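Geranyltranstransferase (Marinomonas sp. MED121, PDB 4F62) probably joins isopentenyl diphosphate to allylic diphosphates, making farnesyl diphosphate or a related polyprenyl diphosphate as an isoprenoid synthase. Local coordinates at residues Lys46-Tyr54 / Thr67-His78; Thr120-Asn128 / Lys139-Ala147. One frame throughout, in Å; residues are numbered along the deposited sequence.

Interaction 1: Lys46-Tyr54 / Thr67-His78; sequences KRIRPMLTY and TDASAAALESIH
Ile48 to Tyr54 run nearly antiparallel to Thr67-His78, their N-to-C directions 157° apart and the short axes 8.3 Å apart at closest approach, and Pro50 CA stands 4.3 Å from Ala71 CA. The methyl of Ala71 permits this approach: Pro50 sets CB against it, with CG beside Ala71 O and CD beside Glu75 OE1, and one turn later Thr53 enters as a knob among Thr67, Ser70, Ala71 and Leu74. Thr53 turns CG2, anti to the backbone N, into that hole and sends OG1 back to Arg49 O (2.7 Å).

Polar groups close both ends. At one, Tyr54 OH donates to the anti lone pair of Asp68 OD1 (2.6 Å), which lies in the phenol plane; the same oxygen forms a salt bridge with Arg15. At the other, Glu75 has CG anti to its backbone N and a bend at chi2, which brings the carboxylate over Pro50. Arg47 NH1 meets Glu75 OE2 at 2.6 Å, a salt bridge bent to 143° at the hydrogen and reaching the oxygen from above the carboxylate plane, while Arg47 NE pairs with Asp17. Two waters extend the grip, one from Arg47 N to Glu75 OE2, the other from Glu75 OE1 to both Arg49 N and Arg49 NH1. Beyond them the extended Arg49 lays its guanidinium flat on the His78 ring, centres 3.7 Å apart and planes 13° apart.

The buried carboxylate of Glu75, with one arginine N-H and two waters donating to it, is probably held as an anion. A glycerol, probably from the crystallisation liquor, hydrogen-bonds Arg49 NH1; this segment carries the Lys-Arg-x-Arg-Pro motif of prenyl synthases, whose lysine and second arginine in relatives help hold isopentenyl diphosphate, so Arg49 and His78 probably line that pocket.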
loop_
_atom_site.group_PDB
_atom_site.type_symbol
_atom_site.label_atom_id
_atom_site.label_comp_id
_atom_site.label_asym_id
_atom_site.label_seq_id
_atom_site.Cartn_x
_atom_site.Cartn_y
_atom_site.Cartn_z
ATOM N N LYS A 46 10.781 -7.721 17.626
ATOM C CA LYS A 46 12.200 -8.086 17.511
ATOM C C LYS A 46 12.880 -7.794 16.154
ATOM O O LYS A 46 14.083 -8.043 15.993
ATOM C CB LYS A 46 12.414 -9.548 17.919
ATOM C CG LYS A 46 12.142 -9.822 19.402
ATOM C CD LYS A 46 12.891 -8.824 20.297
ATOM C CE LYS A 46 12.784 -9.179 21.779
ATOM N NZ LYS A 46 13.658 -10.331 22.158
ATOM N N ARG A 47 12.121 -7.250 15.203
ATOM C CA ARG A 47 12.653 -6.858 13.885
ATOM C C ARG A 47 13.287 -8.012 13.092
ATOM O O ARG A 47 14.308 -7.828 12.412
ATOM C CB ARG A 47 13.687 -5.729 14.022
ATOM C CG ARG A 47 13.268 -4.589 14.907
ATOM C CD ARG A 47 11.941 -4.022 14.455
ATOM N NE ARG A 47 11.729 -2.694 15.026
ATOM C CZ ARG A 47 10.542 -2.115 15.175
ATOM N NH1 ARG A 47 9.435 -2.751 14.806
ATOM N NH2 ARG A 47 10.461 -0.899 15.700
ATOM N N ILE A 48 12.690 -9.196 13.193
ATOM C CA ILE A 48 13.170 -10.372 12.476
ATOM C C ILE A 48 13.322 -10.093 10.985
ATOM O O ILE A 48 14.329 -10.447 10.365
ATOM C CB ILE A 48 12.171 -11.517 12.607
ATOM C CG1 ILE A 48 12.049 -11.945 14.068
ATOM C CG2 ILE A 48 12.577 -12.669 11.726
ATOM C CD1 ILE A 48 13.326 -12.362 14.666
ATOM N N ARG A 49 12.319 -9.452 10.403
ATOM C CA ARG A 49 12.366 -9.196 8.965
ATOM C C ARG A 49 13.450 -8.187 8.569
ATOM O O ARG A 49 14.207 -8.428 7.623
ATOM C CB ARG A 49 10.964 -8.850 8.429
ATOM C CG ARG A 49 10.025 -10.072 8.535
ATOM C CD ARG A 49 8.535 -9.717 8.518
ATOM N NE ARG A 49 7.715 -10.866 8.936
ATOM C CZ ARG A 49 7.585 -11.284 10.195
ATOM N NH1 ARG A 49 8.223 -10.653 11.178
ATOM N NH2 ARG A 49 6.817 -12.332 10.474
ATOM N N PRO A 50 13.542 -7.051 9.282
ATOM C CA PRO A 50 14.755 -6.254 9.046
ATOM C C PRO A 50 16.073 -7.028 9.231
ATOM O O PRO A 50 16.953 -6.906 8.372
ATOM C CB PRO A 50 14.632 -5.130 10.077
ATOM C CG PRO A 50 13.137 -4.871 10.102
ATOM C CD PRO A 50 12.519 -6.282 10.018
ATOM N N MET A 51 16.215 -7.808 10.299
ATOM C CA MET A 51 17.452 -8.565 10.496
ATOM C C MET A 51 17.797 -9.461 9.299
ATOM O O MET A 51 18.936 -9.481 8.846
ATOM C CB MET A 51 17.408 -9.377 11.800
ATOM C CG MET A 51 17.387 -8.489 13.038
ATOM S SD MET A 51 17.663 -9.349 14.602
ATOM C CE MET A 51 16.171 -10.326 14.691
ATOM N N LEU A 52 16.810 -10.189 8.781
ATOM C CA LEU A 52 17.017 -11.021 7.597
ATOM C C LEU A 52 17.435 -10.184 6.395
ATOM O O LEU A 52 18.283 -10.600 5.610
ATOM C CB LEU A 52 15.730 -11.770 7.236
ATOM C CG LEU A 52 15.340 -12.930 8.152
ATOM C CD1 LEU A 52 13.930 -13.392 7.796
ATOM C CD2 LEU A 52 16.345 -14.083 8.032
ATOM N N THR A 53 16.826 -9.012 6.240
ATOM C CA THR A 53 17.130 -8.136 5.109
ATOM C C THR A 53 18.583 -7.677 5.145
ATOM O O THR A 53 19.309 -7.762 4.143
ATOM C CB THR A 53 16.204 -6.910 5.100
ATOM O OG1 THR A 53 14.845 -7.356 5.209
ATOM C CG2 THR A 53 16.366 -6.096 3.797
ATOM N N TYR A 54 19.022 -7.197 6.303
ATOM C CA TYR A 54 20.394 -6.722 6.418
ATOM C C TYR A 54 21.373 -7.883 6.281
ATOM O O TYR A 54 22.461 -7.708 5.725
ATOM C CB TYR A 54 20.622 -6.015 7.754
ATOM C CG TYR A 54 19.938 -4.674 7.874
ATOM C CD1 TYR A 54 20.308 -3.604 7.059
ATOM C CD2 TYR A 54 18.942 -4.463 8.821
ATOM C CE1 TYR A 54 19.686 -2.360 7.173
ATOM C CE2 TYR A 54 18.315 -3.219 8.946
ATOM C CZ TYR A 54 18.692 -2.175 8.127
ATOM O OH TYR A 54 18.076 -0.951 8.263
ATOM N N THR A 67 18.675 -1.024 1.191
ATOM C CA THR A 67 18.514 -2.091 2.184
ATOM C C THR A 67 17.743 -1.540 3.380
ATOM O O THR A 67 16.855 -2.202 3.939
ATOM C CB THR A 67 19.869 -2.609 2.704
ATOM O OG1 THR A 67 20.774 -2.810 1.611
ATOM C CG2 THR A 67 19.674 -3.911 3.448
ATOM N N ASP A 68 18.121 -0.329 3.795
ATOM C CA ASP A 68 17.368 0.399 4.820
ATOM C C ASP A 68 15.909 0.582 4.414
ATOM O O ASP A 68 15.000 0.308 5.204
ATOM C CB ASP A 68 17.994 1.774 5.087
ATOM C CG ASP A 68 19.227 1.690 5.959
ATOM O OD1 ASP A 68 19.263 0.828 6.870
ATOM O OD2 ASP A 68 20.162 2.477 5.725
ATOM N N ALA A 69 15.683 1.042 3.183
ATOM C CA ALA A 69 14.311 1.229 2.702
ATOM C C ALA A 69 13.522 -0.084 2.709
ATOM O O ALA A 69 12.345 -0.127 3.099
ATOM C CB ALA A 69 14.318 1.852 1.306
ATOM N N SER A 70 14.166 -1.172 2.304
ATOM C CA SER A 70 13.483 -2.476 2.303
ATOM C C SER A 70 13.165 -2.972 3.702
ATOM O O SER A 70 12.049 -3.466 3.972
ATOM C CB SER A 70 14.340 -3.527 1.590
ATOM O OG SER A 70 14.617 -3.136 0.250
ATOM N N ALA A 71 14.160 -2.881 4.587
ATOM C CA ALA A 71 13.994 -3.404 5.931
ATOM C C ALA A 71 12.866 -2.640 6.588
ATOM O O ALA A 71 11.994 -3.231 7.221
ATOM C CB ALA A 71 15.287 -3.248 6.735
ATOM N N ALA A 72 12.872 -1.321 6.402
ATOM C CA ALA A 72 11.860 -0.460 7.004
ATOM C C ALA A 72 10.484 -0.713 6.392
ATOM O O ALA A 72 9.483 -0.738 7.111
ATOM C CB ALA A 72 12.250 1.010 6.836
ATOM N N ALA A 73 10.436 -0.904 5.069
ATOM C CA ALA A 73 9.171 -1.166 4.378
ATOM C C ALA A 73 8.573 -2.481 4.841
ATOM O O ALA A 73 7.369 -2.572 5.107
ATOM C CB ALA A 73 9.355 -1.191 2.854
ATOM N N LEU A 74 9.415 -3.505 4.923
ATOM C CA LEU A 74 8.961 -4.821 5.380
ATOM C C LEU A 74 8.444 -4.744 6.816
ATOM O O LEU A 74 7.425 -5.351 7.155
ATOM C CB LEU A 74 10.109 -5.836 5.294
ATOM C CG LEU A 74 10.434 -6.256 3.857
ATOM C CD1 LEU A 74 11.846 -6.786 3.780
ATOM C CD2 LEU A 74 9.454 -7.317 3.393
ATOM N N GLU A 75 9.136 -3.993 7.667
ATOM C CA GLU A 75 8.676 -3.861 9.049
ATOM C C GLU A 75 7.334 -3.113 9.110
ATOM O O GLU A 75 6.481 -3.423 9.946
ATOM C CB GLU A 75 9.738 -3.172 9.926
ATOM C CG GLU A 75 9.377 -3.146 11.401
ATOM C CD GLU A 75 9.375 -4.546 12.049
ATOM O OE1 GLU A 75 9.920 -5.498 11.448
ATOM O OE2 GLU A 75 8.839 -4.697 13.179
ATOM N N SER A 76 7.143 -2.149 8.209
ATOM C CA SER A 76 5.887 -1.389 8.170
ATOM C C SER A 76 4.725 -2.246 7.716
ATOM O O SER A 76 3.626 -2.151 8.269
ATOM C CB SER A 76 5.991 -0.138 7.280
ATOM O OG SER A 76 6.907 0.774 7.862
ATOM N N ILE A 77 4.961 -3.068 6.699
ATOM C CA ILE A 77 3.956 -4.024 6.261
ATOM C C ILE A 77 3.591 -4.971 7.416
ATOM O O ILE A 77 2.410 -5.158 7.730
ATOM C CB ILE A 77 4.431 -4.835 5.039
ATOM C CG1 ILE A 77 4.524 -3.909 3.818
ATOM C CG2 ILE A 77 3.456 -5.974 4.746
ATOM C CD1 ILE A 77 3.171 -3.253 3.437
ATOM N N HIS A 78 4.610 -5.541 8.052
ATOM C CA HIS A 78 4.412 -6.465 9.160
ATOM C C HIS A 78 3.605 -5.786 10.270
ATOM O O HIS A 78 2.627 -6.355 10.785
ATOM C CB HIS A 78 5.772 -6.947 9.678
ATOM C CG HIS A 78 5.683 -7.850 10.870
ATOM N ND1 HIS A 78 4.960 -9.024 10.864
ATOM C CD2 HIS A 78 6.226 -7.746 12.102
ATOM C CE1 HIS A 78 5.059 -9.605 12.048
ATOM N NE2 HIS A 78 5.829 -8.849 12.819
HETATM O O HOH W 1 9.301 -6.604 14.895
HETATM O O HOH W 2 9.922 -8.222 11.652
#

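Interaction 2: Thr120-Asn128 / Lys139-Ala147; sequences TFAFELLSN and KLIQELVVA
Leu126 and Phe123 reach from helix 108-126 onto Ile141, Leu144 and Val145 of helix 134-148, and the side-chain contacts between the two segments are apolar. The short axes are almost antiparallel (159°) but 10.3 Å apart, so long side chains must span the gap.

Leu144 is one of the side chains that span it. Its CG lies anti to the backbone N (chi1 -174°), and chi2 is near +64°, which leaves CD2 pointing on outward to a place shared by three residues: Leu126 CD1 at 3.7 Å, Ala122 CB at 4.0 Å and the ring of Phe123. That methyl sits above one face of the ring, displaced toward the rim beside CE1. Ile141 approaches the same ring differently, with CG2 at the edge near the ring plane, 4.2 Å from Phe123 CD1. Val145 CG2 adds a third approach, at 3.7 Å from Phe123 CE1.

The pair is two antiparallel neighbours of the all-helical prenyl synthase bundle, and here it also lies at the dimer interface: the ring of Phe123 stacks on Phe123 of the second subunit, and Ser127 O accepts Gln142 NE2 of that subunit. One aromatic side chain therefore packs within its own chain and across the interface together.

Toward the C-terminal end of the 120-128 segment, Leu126 CB rests 3.7 Å from Ile141 CG1, at the level where the backbones are nearest (Leu126 CA to Ile141 CA, 6.6 Å). Ile141 CG1 lies anti to its own carbonyl carbon, and the chain continues extended, carrying CD1 on toward Ser127 CB. Ser127 OG donates back to Phe123 O, four residues earlier. On the side of Leu126, Met191 of helix 170-194 adds its side chain.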
loop_
_atom_site.group_PDB
_atom_site.type_symbol
_atom_site.label_atom_id
_atom_site.label_comp_id
_atom_site.label_asym_id
_atom_site.label_seq_id
_atom_site.Cartn_x
_atom_site.Cartn_y
_atom_site.Cartn_z
ATOM N N THR A 120 0.794 2.320 3.265
ATOM C CA THR A 120 1.223 3.341 2.308
ATOM C C THR A 120 2.640 3.803 2.644
ATOM O O THR A 120 3.413 4.159 1.757
ATOM C CB THR A 120 0.312 4.576 2.334
ATOM O OG1 THR A 120 -1.057 4.160 2.337
ATOM C CG2 THR A 120 0.593 5.482 1.115
ATOM N N PHE A 121 2.974 3.826 3.930
ATOM C CA PHE A 121 4.301 4.276 4.351
ATOM C C PHE A 121 5.377 3.305 3.825
ATOM O O PHE A 121 6.484 3.722 3.487
ATOM C CB PHE A 121 4.336 4.390 5.876
ATOM C CG PHE A 121 5.653 4.856 6.432
ATOM C CD1 PHE A 121 6.203 6.058 6.029
ATOM C CD2 PHE A 121 6.318 4.101 7.401
ATOM C CE1 PHE A 121 7.414 6.507 6.553
ATOM C CE2 PHE A 121 7.537 4.544 7.938
ATOM C CZ PHE A 121 8.083 5.743 7.512
ATOM N N ALA A 122 5.050 2.015 3.752
ATOM C CA ALA A 122 5.991 1.037 3.208
ATOM C C ALA A 122 6.378 1.420 1.789
ATOM O O ALA A 122 7.546 1.371 1.408
ATOM C CB ALA A 122 5.391 -0.349 3.223
ATOM N N PHE A 123 5.391 1.838 1.010
ATOM C CA PHE A 123 5.659 2.221 -0.367
ATOM C C PHE A 123 6.310 3.581 -0.454
ATOM O O PHE A 123 7.057 3.853 -1.394
ATOM C CB PHE A 123 4.390 2.087 -1.220
ATOM C CG PHE A 123 3.927 0.651 -1.349
ATOM C CD1 PHE A 123 4.577 -0.224 -2.215
ATOM C CD2 PHE A 123 2.879 0.164 -0.567
ATOM C CE1 PHE A 123 4.169 -1.556 -2.330
ATOM C CE2 PHE A 123 2.463 -1.164 -0.671
ATOM C CZ PHE A 123 3.110 -2.030 -1.560
ATOM N N GLU A 124 6.061 4.426 0.544
ATOM C CA GLU A 124 6.738 5.712 0.610
ATOM C C GLU A 124 8.234 5.451 0.798
ATOM O O GLU A 124 9.076 6.073 0.149
ATOM C CB GLU A 124 6.199 6.556 1.778
ATOM C CG GLU A 124 6.920 7.911 1.958
ATOM C CD GLU A 124 6.395 8.715 3.158
ATOM O OE1 GLU A 124 5.280 8.427 3.669
ATOM O OE2 GLU A 124 7.106 9.636 3.601
ATOM N N LEU A 125 8.547 4.519 1.690
ATOM C CA LEU A 125 9.937 4.183 2.038
ATOM C C LEU A 125 10.697 3.727 0.801
ATOM O O LEU A 125 11.842 4.122 0.581
ATOM C CB LEU A 125 9.958 3.072 3.106
ATOM C CG LEU A 125 9.565 3.556 4.511
ATOM C CD1 LEU A 125 9.212 2.417 5.439
ATOM C CD2 LEU A 125 10.708 4.396 5.096
ATOM N N LEU A 126 10.033 2.923 -0.026
ATOM C CA LEU A 126 10.662 2.360 -1.226
ATOM C C LEU A 126 10.732 3.308 -2.422
ATOM O O LEU A 126 11.439 3.027 -3.392
ATOM C CB LEU A 126 9.975 1.048 -1.639
ATOM C CG LEU A 126 10.252 -0.150 -0.719
ATOM C CD1 LEU A 126 9.483 -1.394 -1.203
ATOM C CD2 LEU A 126 11.741 -0.429 -0.699
ATOM N N SER A 127 10.014 4.429 -2.357
ATOM C CA SER A 127 9.994 5.372 -3.474
ATOM C C SER A 127 10.510 6.751 -3.077
ATOM O O SER A 127 10.136 7.744 -3.668
ATOM C CB SER A 127 8.585 5.497 -4.049
ATOM O OG SER A 127 7.690 5.991 -3.071
ATOM N N ASN A 128 11.378 6.794 -2.077
ATOM C CA ASN A 128 11.992 8.030 -1.607
ATOM C C ASN A 128 12.841 8.660 -2.720
ATOM O O ASN A 128 13.649 7.969 -3.344
ATOM C CB ASN A 128 12.866 7.673 -0.398
ATOM C CG ASN A 128 13.422 8.888 0.335
ATOM O OD1 ASN A 128 13.698 9.935 -0.261
ATOM N ND2 ASN A 128 13.618 8.735 1.649
ATOM N N LYS A 139 11.947 -2.785 -8.813
ATOM C CA LYS A 139 12.071 -4.219 -8.558
ATOM C C LYS A 139 11.734 -4.540 -7.103
ATOM O O LYS A 139 10.998 -5.488 -6.828
ATOM C CB LYS A 139 13.479 -4.714 -8.931
ATOM C CG LYS A 139 13.781 -6.179 -8.591
ATOM C CD LYS A 139 12.930 -7.191 -9.384
ATOM C CE LYS A 139 13.398 -8.640 -9.118
ATOM N NZ LYS A 139 12.428 -9.691 -9.561
ATOM N N LEU A 140 12.258 -3.745 -6.172
ATOM C CA LEU A 140 11.991 -3.990 -4.757
ATOM C C LEU A 140 10.503 -3.798 -4.443
ATOM O O LEU A 140 9.924 -4.514 -3.616
ATOM C CB LEU A 140 12.861 -3.102 -3.864
ATOM C CG LEU A 140 14.366 -3.316 -4.026
ATOM C CD1 LEU A 140 15.169 -2.186 -3.350
ATOM C CD2 LEU A 140 14.756 -4.685 -3.475
ATOM N N ILE A 141 9.886 -2.844 -5.123
ATOM C CA ILE A 141 8.467 -2.595 -4.942
ATOM C C ILE A 141 7.666 -3.797 -5.436
ATOM O O ILE A 141 6.729 -4.249 -4.764
ATOM C CB ILE A 141 8.048 -1.293 -5.656
ATOM C CG1 ILE A 141 8.627 -0.105 -4.863
ATOM C CG2 ILE A 141 6.525 -1.204 -5.773
ATOM C CD1 ILE A 141 8.489 1.255 -5.545
ATOM N N GLN A 142 8.053 -4.328 -6.597
ATOM C CA GLN A 142 7.414 -5.536 -7.126
ATOM C C GLN A 142 7.525 -6.693 -6.141
ATOM O O GLN A 142 6.548 -7.412 -5.918
ATOM C CB GLN A 142 8.024 -5.938 -8.465
ATOM C CG GLN A 142 7.708 -4.965 -9.581
ATOM C CD GLN A 142 8.550 -5.217 -10.816
ATOM O OE1 GLN A 142 9.536 -5.946 -10.762
ATOM N NE2 GLN A 142 8.171 -4.605 -11.937
ATOM N N GLU A 143 8.714 -6.857 -5.557
ATOM C CA GLU A 143 8.956 -7.892 -4.557
ATOM C C GLU A 143 8.014 -7.726 -3.376
ATOM O O GLU A 143 7.438 -8.705 -2.885
ATOM C CB GLU A 143 10.407 -7.848 -4.047
ATOM C CG GLU A 143 11.464 -8.327 -5.050
ATOM C CD GLU A 143 11.372 -9.815 -5.374
ATOM O OE1 GLU A 143 10.887 -10.602 -4.526
ATOM O OE2 GLU A 143 11.794 -10.207 -6.486
ATOM N N LEU A 144 7.861 -6.489 -2.912
ATOM C CA LEU A 144 7.053 -6.234 -1.722
ATOM C C LEU A 144 5.580 -6.468 -2.040
ATOM O O LEU A 144 4.838 -7.023 -1.228
ATOM C CB LEU A 144 7.244 -4.808 -1.212
ATOM C CG LEU A 144 6.535 -4.508 0.117
ATOM C CD1 LEU A 144 7.115 -5.347 1.237
ATOM C CD2 LEU A 144 6.609 -3.012 0.474
ATOM N N VAL A 145 5.167 -6.046 -3.231
ATOM C CA VAL A 145 3.784 -6.199 -3.666
ATOM C C VAL A 145 3.384 -7.675 -3.699
ATOM O O VAL A 145 2.331 -8.065 -3.178
ATOM C CB VAL A 145 3.572 -5.570 -5.069
ATOM C CG1 VAL A 145 2.419 -6.250 -5.809
ATOM C CG2 VAL A 145 3.319 -4.076 -4.939
ATOM N N VAL A 146 4.230 -8.497 -4.298
ATOM C CA VAL A 146 3.874 -9.891 -4.474
ATOM C C VAL A 146 3.841 -10.616 -3.121
ATOM O O VAL A 146 3.062 -11.556 -2.934
ATOM C CB VAL A 146 4.796 -10.593 -5.504
ATOM C CG1 VAL A 146 6.113 -10.972 -4.887
ATOM C CG2 VAL A 146 4.118 -11.817 -6.055
ATOM N N ALA A 147 4.659 -10.150 -2.175
ATOM C CA ALA A 147 4.724 -10.751 -0.844
ATOM C C ALA A 147 3.588 -10.313 0.073
ATOM O O ALA A 147 3.166 -11.072 0.940
ATOM C CB ALA A 147 6.052 -10.437 -0.185
#

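Interaction 1 precedes interaction 2 along the chain, and their centres lie about 11 Å apart. Helices 48-60 and 65-86 make the first and helices 108-126 and 134-148 the second, all four belonging to the same polyprenyl synthetase fold. The two contacts touch directly: helix 65-86 turns one side to helix 48-60 and another to helix 108-126, where Ala73 CB packs 3.5 Å from Ala122 O and Ser76 OG lies 3.4 Å from Phe121 CD2. Helix 170-194 touches both contacts, through Ser70 and Leu74 in one and Leu126 in the other. The series thus runs from the chain interior, at interaction 1, toward the second subunit at interaction 2.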